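Local coordinates for 3-dehydroquinate dehydratase (Clostridium difficile, PDB 4H3D), which catalyses the cis-dehydration of 3-dehydroquinate to 3-dehydroshikimate, the third step of the chorismate pathway, through an imine formed with an active-site lysine, at residues G18-I22 / L246-N251; N58-I62 / K94-Y100; V65-Y70 / E107-L113; P179-V185 / M212-S216. All coordinates share one frame; numbering follows the deposited sequence.

Interaction 1: G18-I22 / L246-N251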
loop_
_atom_site.group_PDB
_atom_site.type_symbol
_atom_site.label_atom_id
_atom_site.label_comp_id
_atom_site.label_asym_id
_atom_site.label_seq_id
_atom_site.Cartn_x
_atom_site.Cartn_y
_atom_site.Cartn_z
ATOM N N GLY B 18 -7.745 10.236 -12.662
ATOM C CA GLY B 18 -8.282 9.082 -11.954
ATOM C C GLY B 18 -7.278 8.084 -11.382
ATOM O O GLY B 18 -6.264 8.447 -10.776
ATOM N N ARG B 19 -7.581 6.812 -11.585
ATOM C CA ARG B 19 -6.790 5.734 -11.075
ATOM C C ARG B 19 -5.467 5.702 -11.853
ATOM O O ARG B 19 -5.463 5.997 -13.041
ATOM C CB ARG B 19 -7.548 4.431 -11.296
ATOM C CG ARG B 19 -7.165 3.310 -10.354
ATOM C CD ARG B 19 -7.474 1.966 -10.972
ATOM N NE ARG B 19 -6.536 1.720 -12.059
ATOM C CZ ARG B 19 -6.426 0.583 -12.727
ATOM N NH1 ARG B 19 -7.204 -0.452 -12.433
ATOM N NH2 ARG B 19 -5.523 0.483 -13.699
ATOM N N PRO B 20 -4.344 5.375 -11.185
ATOM C CA PRO B 20 -3.095 5.262 -11.919
ATOM C C PRO B 20 -3.209 4.226 -13.013
ATOM O O PRO B 20 -3.938 3.244 -12.859
ATOM C CB PRO B 20 -2.111 4.765 -10.863
ATOM C CG PRO B 20 -2.660 5.271 -9.586
ATOM C CD PRO B 20 -4.131 5.314 -9.733
ATOM N N LYS B 21 -2.475 4.428 -14.094
ATOM C CA LYS B 21 -2.496 3.500 -15.211
ATOM C C LYS B 21 -1.438 2.433 -14.998
ATOM O O LYS B 21 -0.364 2.707 -14.444
ATOM C CB LYS B 21 -2.272 4.247 -16.527
ATOM C CG LYS B 21 -3.201 5.480 -16.706
ATOM C CD LYS B 21 -4.674 5.119 -16.625
ATOM C CE LYS B 21 -5.565 6.355 -16.786
ATOM N NZ LYS B 21 -5.464 7.271 -15.590
ATOM N N ILE B 22 -1.741 1.221 -15.428
ATOM C CA ILE B 22 -0.819 0.104 -15.278
ATOM C C ILE B 22 -0.105 -0.183 -16.577
ATOM O O ILE B 22 -0.751 -0.363 -17.640
ATOM C CB ILE B 22 -1.552 -1.188 -14.865
ATOM C CG1 ILE B 22 -2.240 -1.001 -13.522
ATOM C CG2 ILE B 22 -0.555 -2.362 -14.779
ATOM C CD1 ILE B 22 -3.059 -2.205 -13.080
ATOM N N LEU B 246 -2.066 -6.301 -9.330
ATOM C CA LEU B 246 -1.874 -4.869 -9.186
ATOM C C LEU B 246 -3.179 -4.158 -9.563
ATOM O O LEU B 246 -3.603 -3.200 -8.892
ATOM C CB LEU B 246 -0.704 -4.405 -10.063
ATOM C CG LEU B 246 -0.266 -2.947 -9.983
ATOM C CD1 LEU B 246 0.026 -2.588 -8.554
ATOM C CD2 LEU B 246 0.984 -2.681 -10.901
ATOM N N ASN B 247 -3.830 -4.635 -10.619
ATOM C CA ASN B 247 -5.104 -4.059 -11.041
ATOM C C ASN B 247 -6.139 -4.159 -9.914
ATOM O O ASN B 247 -6.843 -3.198 -9.624
ATOM C CB ASN B 247 -5.648 -4.745 -12.304
ATOM C CG ASN B 247 -6.860 -4.017 -12.882
ATOM O OD1 ASN B 247 -6.767 -2.856 -13.274
ATOM N ND2 ASN B 247 -7.990 -4.702 -12.949
ATOM N N SER B 248 -6.203 -5.318 -9.267
ATOM C CA SER B 248 -7.150 -5.532 -8.186
ATOM C C SER B 248 -6.923 -4.562 -7.032
ATOM O O SER B 248 -7.866 -3.986 -6.515
ATOM C CB SER B 248 -7.060 -6.966 -7.673
ATOM O OG SER B 248 -7.312 -7.875 -8.720
ATOM N N VAL B 249 -5.668 -4.387 -6.633
ATOM C CA VAL B 249 -5.346 -3.474 -5.530
ATOM C C VAL B 249 -5.681 -2.013 -5.880
ATOM O O VAL B 249 -6.247 -1.289 -5.055
ATOM C CB VAL B 249 -3.881 -3.585 -5.098
ATOM C CG1 VAL B 249 -3.589 -2.606 -3.946
ATOM C CG2 VAL B 249 -3.563 -5.014 -4.655
ATOM N N LEU B 250 -5.347 -1.588 -7.098
ATOM C CA LEU B 250 -5.640 -0.234 -7.525
ATOM C C LEU B 250 -7.145 0.051 -7.503
ATOM O O LEU B 250 -7.569 1.151 -7.136
ATOM C CB LEU B 250 -5.074 0.037 -8.913
ATOM C CG LEU B 250 -3.558 -0.035 -9.063
ATOM C CD1 LEU B 250 -3.157 0.283 -10.517
ATOM C CD2 LEU B 250 -2.898 0.906 -8.141
ATOM N N ASN B 251 -7.949 -0.929 -7.904
ATOM C CA ASN B 251 -9.405 -0.756 -7.895
ATOM C C ASN B 251 -9.926 -0.681 -6.472
ATOM O O ASN B 251 -10.844 0.083 -6.177
ATOM C CB ASN B 251 -10.100 -1.883 -8.651
ATOM C CG ASN B 251 -9.925 -1.776 -10.155
ATOM O OD1 ASN B 251 -9.473 -0.741 -10.680
ATOM N ND2 ASN B 251 -10.301 -2.838 -10.867
HETATM O O HOH W 1 -5.535 -1.335 -15.741
#

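Interaction 2: N58-I62 / K94-Y100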
loop_
_atom_site.group_PDB
_atom_site.type_symbol
_atom_site.label_atom_id
_atom_site.label_comp_id
_atom_site.label_asym_id
_atom_site.label_seq_id
_atom_site.Cartn_x
_atom_site.Cartn_y
_atom_site.Cartn_z
ATOM N N ASN B 58 18.562 -8.562 -31.614
ATOM C CA ASN B 58 18.950 -7.826 -32.822
ATOM C C ASN B 58 18.695 -6.322 -32.741
ATOM O O ASN B 58 18.532 -5.672 -33.770
ATOM C CB ASN B 58 18.238 -8.439 -34.042
ATOM C CG ASN B 58 18.670 -9.868 -34.303
ATOM O OD1 ASN B 58 19.808 -10.237 -34.037
ATOM N ND2 ASN B 58 17.758 -10.681 -34.820
ATOM N N VAL B 59 18.719 -5.760 -31.519
ATOM C CA VAL B 59 18.420 -4.334 -31.309
ATOM C C VAL B 59 19.322 -3.410 -32.123
ATOM O O VAL B 59 18.920 -2.311 -32.472
ATOM C CB VAL B 59 18.450 -3.928 -29.791
ATOM C CG1 VAL B 59 19.833 -4.103 -29.196
ATOM C CG2 VAL B 59 17.958 -2.460 -29.588
ATOM N N GLU B 60 20.535 -3.858 -32.439
ATOM C CA GLU B 60 21.483 -3.027 -33.205
ATOM C C GLU B 60 21.153 -2.912 -34.699
ATOM O O GLU B 60 21.771 -2.125 -35.415
ATOM C CB GLU B 60 22.906 -3.535 -33.016
ATOM C CG GLU B 60 23.424 -3.340 -31.608
ATOM C CD GLU B 60 24.730 -4.060 -31.379
ATOM O OE1 GLU B 60 24.737 -5.316 -31.377
ATOM O OE2 GLU B 60 25.737 -3.370 -31.173
ATOM N N ASN B 61 20.176 -3.687 -35.162
ATOM C CA ASN B 61 19.734 -3.618 -36.535
ATOM C C ASN B 61 18.342 -2.979 -36.594
ATOM O O ASN B 61 17.325 -3.613 -36.261
ATOM C CB ASN B 61 19.725 -4.988 -37.143
ATOM C CG ASN B 61 19.574 -4.945 -38.625
ATOM O OD1 ASN B 61 18.510 -4.631 -39.137
ATOM N ND2 ASN B 61 20.662 -5.252 -39.343
ATOM N N ILE B 62 18.310 -1.723 -37.025
ATOM C CA ILE B 62 17.081 -0.945 -37.015
ATOM C C ILE B 62 15.961 -1.595 -37.834
ATOM O O ILE B 62 14.802 -1.539 -37.451
ATOM C CB ILE B 62 17.347 0.523 -37.481
ATOM C CG1 ILE B 62 16.132 1.397 -37.214
ATOM C CG2 ILE B 62 17.739 0.568 -38.943
ATOM C CD1 ILE B 62 15.768 1.466 -35.777
ATOM N N LYS B 94 22.082 -4.406 -22.809
ATOM C CA LYS B 94 22.916 -4.320 -23.992
ATOM C C LYS B 94 23.668 -3.000 -24.132
ATOM O O LYS B 94 23.074 -1.922 -24.068
ATOM C CB LYS B 94 21.983 -4.504 -25.196
ATOM C CG LYS B 94 22.601 -4.372 -26.547
ATOM C CD LYS B 94 23.552 -5.509 -26.871
ATOM C CE LYS B 94 23.986 -5.360 -28.317
ATOM N NZ LYS B 94 24.865 -6.451 -28.767
ATOM N N LEU B 95 24.982 -3.092 -24.324
ATOM C CA LEU B 95 25.795 -1.906 -24.568
ATOM C C LEU B 95 25.604 -1.443 -26.015
ATOM O O LEU B 95 25.699 -2.251 -26.945
ATOM C CB LEU B 95 27.286 -2.199 -24.355
ATOM C CG LEU B 95 27.778 -2.523 -22.942
ATOM C CD1 LEU B 95 29.229 -3.007 -22.990
ATOM C CD2 LEU B 95 27.633 -1.300 -22.016
ATOM N N ILE B 96 25.302 -0.156 -26.192
ATOM C CA ILE B 96 25.241 0.464 -27.525
ATOM C C ILE B 96 25.837 1.861 -27.444
ATOM O O ILE B 96 26.002 2.426 -26.345
ATOM C CB ILE B 96 23.802 0.558 -28.118
ATOM C CG1 ILE B 96 22.923 1.466 -27.259
ATOM C CG2 ILE B 96 23.219 -0.833 -28.306
ATOM C CD1 ILE B 96 21.515 1.726 -27.843
ATOM N N SER B 97 26.140 2.441 -28.597
ATOM C CA SER B 97 26.718 3.752 -28.612
ATOM C C SER B 97 25.677 4.824 -28.354
ATOM O O SER B 97 24.466 4.603 -28.474
ATOM C CB SER B 97 27.416 4.039 -29.953
ATOM O OG SER B 97 26.470 4.237 -30.996
ATOM N N ARG B 98 26.181 5.989 -27.992
ATOM C CA ARG B 98 25.395 7.178 -27.753
ATOM C C ARG B 98 24.686 7.590 -29.049
ATOM O O ARG B 98 23.500 7.932 -29.051
ATOM C CB ARG B 98 26.369 8.258 -27.279
ATOM C CG ARG B 98 25.853 9.646 -27.141
ATOM C CD ARG B 98 26.849 10.405 -26.275
ATOM N NE ARG B 98 26.963 9.709 -25.001
ATOM C CZ ARG B 98 26.195 9.972 -23.951
ATOM N NH1 ARG B 98 25.309 10.943 -24.031
ATOM N NH2 ARG B 98 26.327 9.277 -22.824
ATOM N N ASP B 99 25.425 7.533 -30.150
ATOM C CA ASP B 99 24.880 7.863 -31.457
ATOM C C ASP B 99 23.772 6.890 -31.851
ATOM O O ASP B 99 22.754 7.314 -32.394
ATOM C CB ASP B 99 25.979 7.881 -32.526
ATOM C CG ASP B 99 26.863 9.121 -32.436
ATOM O OD1 ASP B 99 26.445 10.131 -31.827
ATOM O OD2 ASP B 99 27.969 9.085 -32.983
ATOM N N TYR B 100 23.954 5.595 -31.576
ATOM C CA TYR B 100 22.914 4.634 -31.935
ATOM C C TYR B 100 21.689 4.798 -31.034
ATOM O O TYR B 100 20.576 4.610 -31.478
ATOM C CB TYR B 100 23.397 3.178 -31.925
ATOM C CG TYR B 100 22.321 2.246 -32.468
ATOM C CD1 TYR B 100 21.914 2.336 -33.801
ATOM C CD2 TYR B 100 21.698 1.307 -31.656
ATOM C CE1 TYR B 100 20.913 1.516 -34.305
ATOM C CE2 TYR B 100 20.702 0.478 -32.153
ATOM C CZ TYR B 100 20.318 0.590 -33.487
ATOM O OH TYR B 100 19.335 -0.231 -33.988
#

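Interaction 3: V65-Y70 / E107-L113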
loop_
_atom_site.group_PDB
_atom_site.type_symbol
_atom_site.label_atom_id
_atom_site.label_comp_id
_atom_site.label_asym_id
_atom_site.label_seq_id
_atom_site.Cartn_x
_atom_site.Cartn_y
_atom_site.Cartn_z
ATOM N N VAL B 65 14.385 -4.310 -35.750
ATOM C CA VAL B 65 13.618 -3.677 -34.682
ATOM C C VAL B 65 12.264 -3.211 -35.250
ATOM O O VAL B 65 11.213 -3.406 -34.620
ATOM C CB VAL B 65 14.328 -2.447 -34.079
ATOM C CG1 VAL B 65 13.364 -1.688 -33.115
ATOM C CG2 VAL B 65 15.644 -2.851 -33.364
ATOM N N LYS B 66 12.296 -2.583 -36.421
ATOM C CA LYS B 66 11.052 -2.125 -37.069
ATOM C C LYS B 66 10.114 -3.288 -37.416
ATOM O O LYS B 66 8.902 -3.173 -37.241
ATOM C CB LYS B 66 11.338 -1.289 -38.313
ATOM C CG LYS B 66 11.878 0.130 -38.011
ATOM C CD LYS B 66 12.060 0.916 -39.318
ATOM C CE LYS B 66 12.687 2.264 -39.082
ATOM N NZ LYS B 66 12.934 2.987 -40.356
ATOM N N GLU B 67 10.684 -4.391 -37.897
ATOM C CA GLU B 67 9.906 -5.582 -38.249
ATOM C C GLU B 67 9.077 -6.070 -37.060
ATOM O O GLU B 67 7.887 -6.365 -37.202
ATOM C CB GLU B 67 10.828 -6.716 -38.741
ATOM C CG GLU B 67 11.529 -6.451 -40.063
ATOM C CD GLU B 67 12.428 -7.612 -40.501
ATOM O OE1 GLU B 67 12.207 -8.752 -40.042
ATOM O OE2 GLU B 67 13.333 -7.388 -41.319
ATOM N N VAL B 68 9.706 -6.148 -35.889
ATOM C CA VAL B 68 9.012 -6.584 -34.672
ATOM C C VAL B 68 7.931 -5.573 -34.304
ATOM O O VAL B 68 6.791 -5.936 -34.001
ATOM C CB VAL B 68 9.984 -6.770 -33.489
ATOM C CG1 VAL B 68 9.214 -7.093 -32.213
ATOM C CG2 VAL B 68 10.981 -7.858 -33.803
ATOM N N LEU B 69 8.280 -4.303 -34.373
ATOM C CA LEU B 69 7.339 -3.237 -34.051
ATOM C C LEU B 69 6.062 -3.326 -34.905
ATOM O O LEU B 69 4.954 -3.155 -34.371
ATOM C CB LEU B 69 8.005 -1.893 -34.247
ATOM C CG LEU B 69 7.223 -0.662 -33.834
ATOM C CD1 LEU B 69 6.818 -0.765 -32.366
ATOM C CD2 LEU B 69 8.062 0.596 -34.111
ATOM N N TYR B 70 6.227 -3.597 -36.216
ATOM C CA TYR B 70 5.082 -3.751 -37.145
ATOM C C TYR B 70 4.149 -4.827 -36.662
ATOM O O TYR B 70 2.943 -4.618 -36.569
ATOM C CB TYR B 70 5.479 -4.225 -38.566
ATOM C CG TYR B 70 6.555 -3.507 -39.326
ATOM C CD1 TYR B 70 6.871 -2.172 -39.079
ATOM C CD2 TYR B 70 7.188 -4.161 -40.416
ATOM C CE1 TYR B 70 7.863 -1.528 -39.838
ATOM C CE2 TYR B 70 8.146 -3.538 -41.173
ATOM C CZ TYR B 70 8.490 -2.224 -40.893
ATOM O OH TYR B 70 9.450 -1.624 -41.664
ATOM N N GLU B 107 14.418 7.116 -35.031
ATOM C CA GLU B 107 13.865 6.312 -36.105
ATOM C C GLU B 107 12.578 5.637 -35.701
ATOM O O GLU B 107 11.641 5.550 -36.504
ATOM C CB GLU B 107 14.875 5.254 -36.565
ATOM C CG GLU B 107 15.969 5.808 -37.424
ATOM C CD GLU B 107 15.476 6.173 -38.809
ATOM O OE1 GLU B 107 14.631 5.427 -39.370
ATOM O OE2 GLU B 107 15.939 7.202 -39.340
ATOM N N ILE B 108 12.519 5.149 -34.464
ATOM C CA ILE B 108 11.329 4.473 -34.008
ATOM C C ILE B 108 10.203 5.483 -33.786
ATOM O O ILE B 108 9.048 5.186 -34.104
ATOM C CB ILE B 108 11.594 3.588 -32.757
ATOM C CG1 ILE B 108 12.569 2.471 -33.117
ATOM C CG2 ILE B 108 10.290 2.980 -32.221
ATOM C CD1 ILE B 108 12.227 1.720 -34.389
ATOM N N SER B 109 10.532 6.670 -33.264
ATOM C CA SER B 109 9.518 7.731 -33.101
ATOM C C SER B 109 8.949 8.107 -34.448
ATOM O O SER B 109 7.784 8.431 -34.557
ATOM C CB SER B 109 10.109 9.002 -32.479
ATOM O OG SER B 109 10.563 8.788 -31.174
ATOM N N ASN B 110 9.801 8.072 -35.476
ATOM C CA ASN B 110 9.393 8.436 -36.826
ATOM C C ASN B 110 8.386 7.470 -37.475
ATOM O O ASN B 110 7.662 7.865 -38.384
ATOM C CB ASN B 110 10.619 8.582 -37.747
ATOM C CG ASN B 110 10.269 9.214 -39.063
ATOM O OD1 ASN B 110 9.652 10.274 -39.095
ATOM N ND2 ASN B 110 10.646 8.563 -40.170
ATOM N N THR B 111 8.335 6.216 -37.012
ATOM C CA THR B 111 7.410 5.233 -37.604
ATOM C C THR B 111 5.949 5.566 -37.376
ATOM O O THR B 111 5.104 5.156 -38.145
ATOM C CB THR B 111 7.618 3.810 -37.042
ATOM O OG1 THR B 111 7.307 3.795 -35.642
ATOM C CG2 THR B 111 9.039 3.331 -37.277
ATOM N N GLY B 112 5.657 6.315 -36.319
ATOM C CA GLY B 112 4.286 6.608 -35.953
ATOM C C GLY B 112 3.647 5.419 -35.224
ATOM O O GLY B 112 2.478 5.464 -34.874
ATOM N N LEU B 113 4.431 4.369 -34.968
ATOM C CA LEU B 113 3.918 3.159 -34.311
ATOM C C LEU B 113 4.025 3.162 -32.780
ATOM O O LEU B 113 3.408 2.314 -32.130
ATOM C CB LEU B 113 4.624 1.912 -34.868
ATOM C CG LEU B 113 4.500 1.697 -36.379
ATOM C CD1 LEU B 113 5.176 0.391 -36.797
ATOM C CD2 LEU B 113 3.034 1.696 -36.809
HETATM O O HOH W 2 11.972 5.684 -39.249
#

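Interaction 4: P179-V185 / M212-S216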
loop_
_atom_site.group_PDB
_atom_site.type_symbol
_atom_site.label_atom_id
_atom_site.label_comp_id
_atom_site.label_asym_id
_atom_site.label_seq_id
_atom_site.Cartn_x
_atom_site.Cartn_y
_atom_site.Cartn_z
ATOM N N PRO B 179 15.463 1.793 -1.833
ATOM C CA PRO B 179 15.538 2.111 -0.412
ATOM C C PRO B 179 16.594 1.278 0.292
ATOM O O PRO B 179 16.786 0.122 -0.058
ATOM C CB PRO B 179 14.152 1.712 0.111
ATOM C CG PRO B 179 13.748 0.567 -0.756
ATOM C CD PRO B 179 14.346 0.866 -2.136
ATOM N N GLN B 180 17.265 1.879 1.270
ATOM C CA GLN B 180 18.211 1.175 2.113
ATOM C C GLN B 180 17.507 0.837 3.441
ATOM O O GLN B 180 17.984 0.014 4.228
ATOM C CB GLN B 180 19.438 2.035 2.359
ATOM C CG GLN B 180 20.229 2.346 1.090
ATOM C CD GLN B 180 21.451 3.201 1.343
ATOM O OE1 GLN B 180 21.690 3.652 2.465
ATOM N NE2 GLN B 180 22.232 3.442 0.290
ATOM N N ASN B 181 16.369 1.483 3.678
ATOM C CA ASN B 181 15.583 1.252 4.887
ATOM C C ASN B 181 14.142 1.672 4.660
ATOM O O ASN B 181 13.803 2.228 3.601
ATOM C CB ASN B 181 16.205 1.972 6.083
ATOM C CG ASN B 181 16.399 3.475 5.841
ATOM O OD1 ASN B 181 15.537 4.155 5.277
ATOM N ND2 ASN B 181 17.530 3.999 6.301
ATOM N N GLU B 182 13.292 1.413 5.648
ATOM C CA GLU B 182 11.879 1.699 5.514
ATOM C C GLU B 182 11.633 3.190 5.371
ATOM O O GLU B 182 10.785 3.619 4.577
ATOM C CB GLU B 182 11.092 1.144 6.718
ATOM C CG GLU B 182 11.088 -0.380 6.818
ATOM C CD GLU B 182 12.366 -0.958 7.418
ATOM O OE1 GLU B 182 13.298 -0.186 7.784
ATOM O OE2 GLU B 182 12.434 -2.194 7.532
ATOM N N LYS B 183 12.392 3.990 6.117
ATOM C CA LYS B 183 12.220 5.435 6.048
ATOM C C LYS B 183 12.449 5.959 4.629
ATOM O O LYS B 183 11.772 6.920 4.209
ATOM C CB LYS B 183 13.120 6.163 7.057
ATOM C CG LYS B 183 12.824 7.666 7.137
ATOM C CD LYS B 183 13.448 8.330 8.375
ATOM C CE LYS B 183 13.169 9.839 8.367
ATOM N NZ LYS B 183 13.590 10.539 9.624
ATOM N N ASP B 184 13.368 5.321 3.888
ATOM C CA ASP B 184 13.679 5.717 2.476
ATOM C C ASP B 184 12.467 5.572 1.555
ATOM O O ASP B 184 12.277 6.377 0.622
ATOM C CB ASP B 184 14.831 4.890 1.898
ATOM C CG ASP B 184 16.192 5.363 2.349
ATOM O OD1 ASP B 184 16.297 6.483 2.902
ATOM O OD2 ASP B 184 17.179 4.611 2.119
ATOM N N VAL B 185 11.669 4.540 1.798
ATOM C CA VAL B 185 10.421 4.337 1.031
ATOM C C VAL B 185 9.507 5.534 1.279
ATOM O O VAL B 185 8.925 6.098 0.337
ATOM C CB VAL B 185 9.701 3.071 1.436
ATOM C CG1 VAL B 185 8.402 2.924 0.629
ATOM C CG2 VAL B 185 10.585 1.839 1.251
ATOM N N MET B 212 10.591 -4.011 -0.067
ATOM C CA MET B 212 10.332 -2.934 0.870
ATOM C C MET B 212 9.594 -1.748 0.219
ATOM O O MET B 212 8.808 -1.069 0.878
ATOM C CB MET B 212 11.694 -2.474 1.433
ATOM C CG MET B 212 11.673 -1.445 2.516
ATOM S SD MET B 212 13.353 -1.161 3.185
ATOM C CE MET B 212 13.669 -2.736 3.958
ATOM N N GLY B 213 9.831 -1.512 -1.077
ATOM C CA GLY B 213 9.248 -0.358 -1.753
ATOM C C GLY B 213 7.921 -0.562 -2.467
ATOM O O GLY B 213 7.396 0.378 -3.048
ATOM N N VAL B 214 7.364 -1.766 -2.384
ATOM C CA VAL B 214 6.127 -2.117 -3.127
ATOM C C VAL B 214 4.942 -1.182 -2.888
ATOM O O VAL B 214 4.164 -0.934 -3.811
ATOM C CB VAL B 214 5.717 -3.570 -2.866
ATOM C CG1 VAL B 214 4.361 -3.874 -3.507
ATOM C CG2 VAL B 214 6.795 -4.510 -3.400
ATOM N N ILE B 215 4.801 -0.656 -1.674
ATOM C CA ILE B 215 3.728 0.301 -1.388
ATOM C C ILE B 215 3.721 1.414 -2.422
ATOM O O ILE B 215 2.652 1.930 -2.808
ATOM C CB ILE B 215 3.880 0.938 0.051
ATOM C CG1 ILE B 215 2.753 1.949 0.341
ATOM C CG2 ILE B 215 5.243 1.629 0.218
ATOM C CD1 ILE B 215 2.872 2.654 1.732
ATOM N N SER B 216 4.918 1.788 -2.882
ATOM C CA SER B 216 5.056 2.867 -3.847
ATOM C C SER B 216 4.412 2.531 -5.193
ATOM O O SER B 216 4.189 3.434 -6.001
ATOM C CB SER B 216 6.518 3.216 -4.066
ATOM O OG SER B 216 7.191 2.184 -4.769
#

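Interaction 1: G18-I22 / L246-N251
In this TIM barrel, R19 and I22, at the entry to the first barrel strand (21-26), lie against L246, N247, L250 and N251 of the final helix, 243-256. The guanidinium of R19 does the polar work. Its NH1 donates to the side-chain amide oxygens of two asparagines one turn apart, N247 OD1 at 2.6 Å and N251 OD1 at 2.9 Å. Both oxygens lie close to the guanidinium plane, yet the donor stands about 40° out of each amide plane. NE and NH2 both turn back to the carbonyl oxygen of P20. Water 1 accepts from NH2 and donates to N247 OD1. The chain bends at chi3 (71°) and crosses N247 and L250 at about a right angle, with L250 CD1 over one face of the guanidinium, offset toward its rim. Next to it the contact is apolar. I22 CG1 presses on L250 CD1 at 3.4 Å, tighter than usual for two carbons. I22 CD1 reaches the helix backbone, 3.4 Å from N247 CA. T228 of strand 227-229 touches I22, L246 and L250. One arginine therefore ties the strand-entry loop to the helix, and in-plane bonds fix the rotation of its guanidinium, with L250 against one face.

Interaction 2: N58-I62 / K94-Y100
The ring of Y100 points its hydroxyl at the backbone of V59 and E60. V59 O lies at the ring edge, near its plane, and E60 O approaches obliquely. The hydroxyl donates to V59 O at 2.6 Å, and the donor lies in the carbonyl plane. Ring atom CE2 comes within 3.7 Å of E60 CA. CG of Y100 is anti to the backbone N (chi1 -173°), which sends the ring out from the helix to the turn. The carboxylate of E60 is met from the side of its face: K94 NZ lies 2.8 Å from OE1, well above the carboxylate plane, in a salt bridge. The two side chains cross at about a right angle. Both segments span the end of a loop and the start of the next helix, 62-76 or 98-110, after neighbouring barrel strands 48-52 and 81-84. N58 to N61 form a type I beta turn, and N61 and S97 are the N-caps of these helices. S97 OG accepts from Y100 N at 2.9 Å. V59 CG1 touches K94 CG at 3.8 Å, and I96 CG2 lies 4.2 Å from E60 CG. Further in, V59 also packs on F85 and L104.

Interaction 3: V65-Y70 / E107-L113
I108 puts its CD1 methyl into a shallow hollow between V65 and K66, where helices 62-76 and 98-110 pack side by side. The methyl lies 3.8 Å from V65 CG1 and 4.0 Å from K66 CG. The next bump comes from the other helix. L69 CD2 fits among I108 CG2, T111 OG1 and L113 CB, 3.8 Å from I108 CG2 and 3.6 Å from T111 OG1. The leucine and threonine meet tip to tip. L113 CD1 fits between L69 and the edge of the Y70 ring. It sits 3.8 Å from L69 CG and in the plane of the ring. One face of that ring lies over the backbone of its own helix at K66 and E67. T111 OG1 donates to I108 O and accepts from L113 N at 3.0 Å. The latter bond makes an ST turn; with G112 leaving the helix at positive phi, the chain reverses and L113 faces L69. At the outer rim K66 runs extended beyond CG, alongside I108 but the opposite way, and its NZ forms a salt bridge with E107 OE1 at 3.1 Å. Water 2 joins the same pair and donates to E107 O. On the inner side, L69 packs on L81 and I108 on F83, both of strand 81-84. V65 packs on W51 of strand 48-52, and V68 of the same helix meets I34 of helix 31-41.

Interaction 4: P179-V185 / M212-S216
M212 and V185 join two loop-to-helix passages of the TIM barrel, those following strands 172-177 and 205-208. Helix 182-199 starts here, next to the short, weakly bonded helix that begins about I215 and carries R217, which binds 3-dehydroquinate. The tight part is V185 and the M212 chain. V185 CG1 is 3.4 Å from I215 CG2, closer than usual carbon contact. V185 CG2 is 3.4 Å from the carbonyl oxygen M212 O and also touches M212 CG. CG1 has I215 as its nearest partner and CG2 has M212, with M212 O near both. M212 lies across the start of the helix. Its chain runs straight through chi1 and chi2, then turns at chi3 (-67°). This lays the sulfur against the backbone, with SD 3.3 Å from N181 C. The contact is looser at two places. On the inner side, P179 CG stands 4.3 Å from M212 CB. At the other, M212 CE is 3.8 Å from E182 OE2. The dimer interface meets both parts: I215 packs on I215 of the second subunit, and E182 OE1 forms a salt bridge with K197 of that subunit. The two segments share no polar bond; each is braced by its own. S216 OG donates to G213 O. N181 is the N-cap of helix 182-199, and its OD1 accepts from D184 N at 2.8 Å. D184 in turn binds the loop before the cap: its OD2 uses the anti lone pair to accept from Q180 N at 2.9 Å.

Overall arrangement
Interactions 2 and 3 share helix 98-110 and touch each other, with V59 O 3.4 Å from V65 CG2. Their centres are 15 Å apart. Interaction 2 is a surface contact between loop ends and helix starts, and relies on a hydroxyl bond and a salt bridge. Interaction 3 is partly buried and mostly aliphatic, with its ion pair at the rim. Interactions 1 and 4 are also partly buried. Interaction 4 borders the second subunit; interaction 1 reaches it only through V249, which is not part of the contact. Interaction 1 joins the loop before the first barrel strand to the last helix by arginine-amide bonds, and the strand itself by I22 packing. In interaction 4 the segments meet through apolar and sulfur contacts.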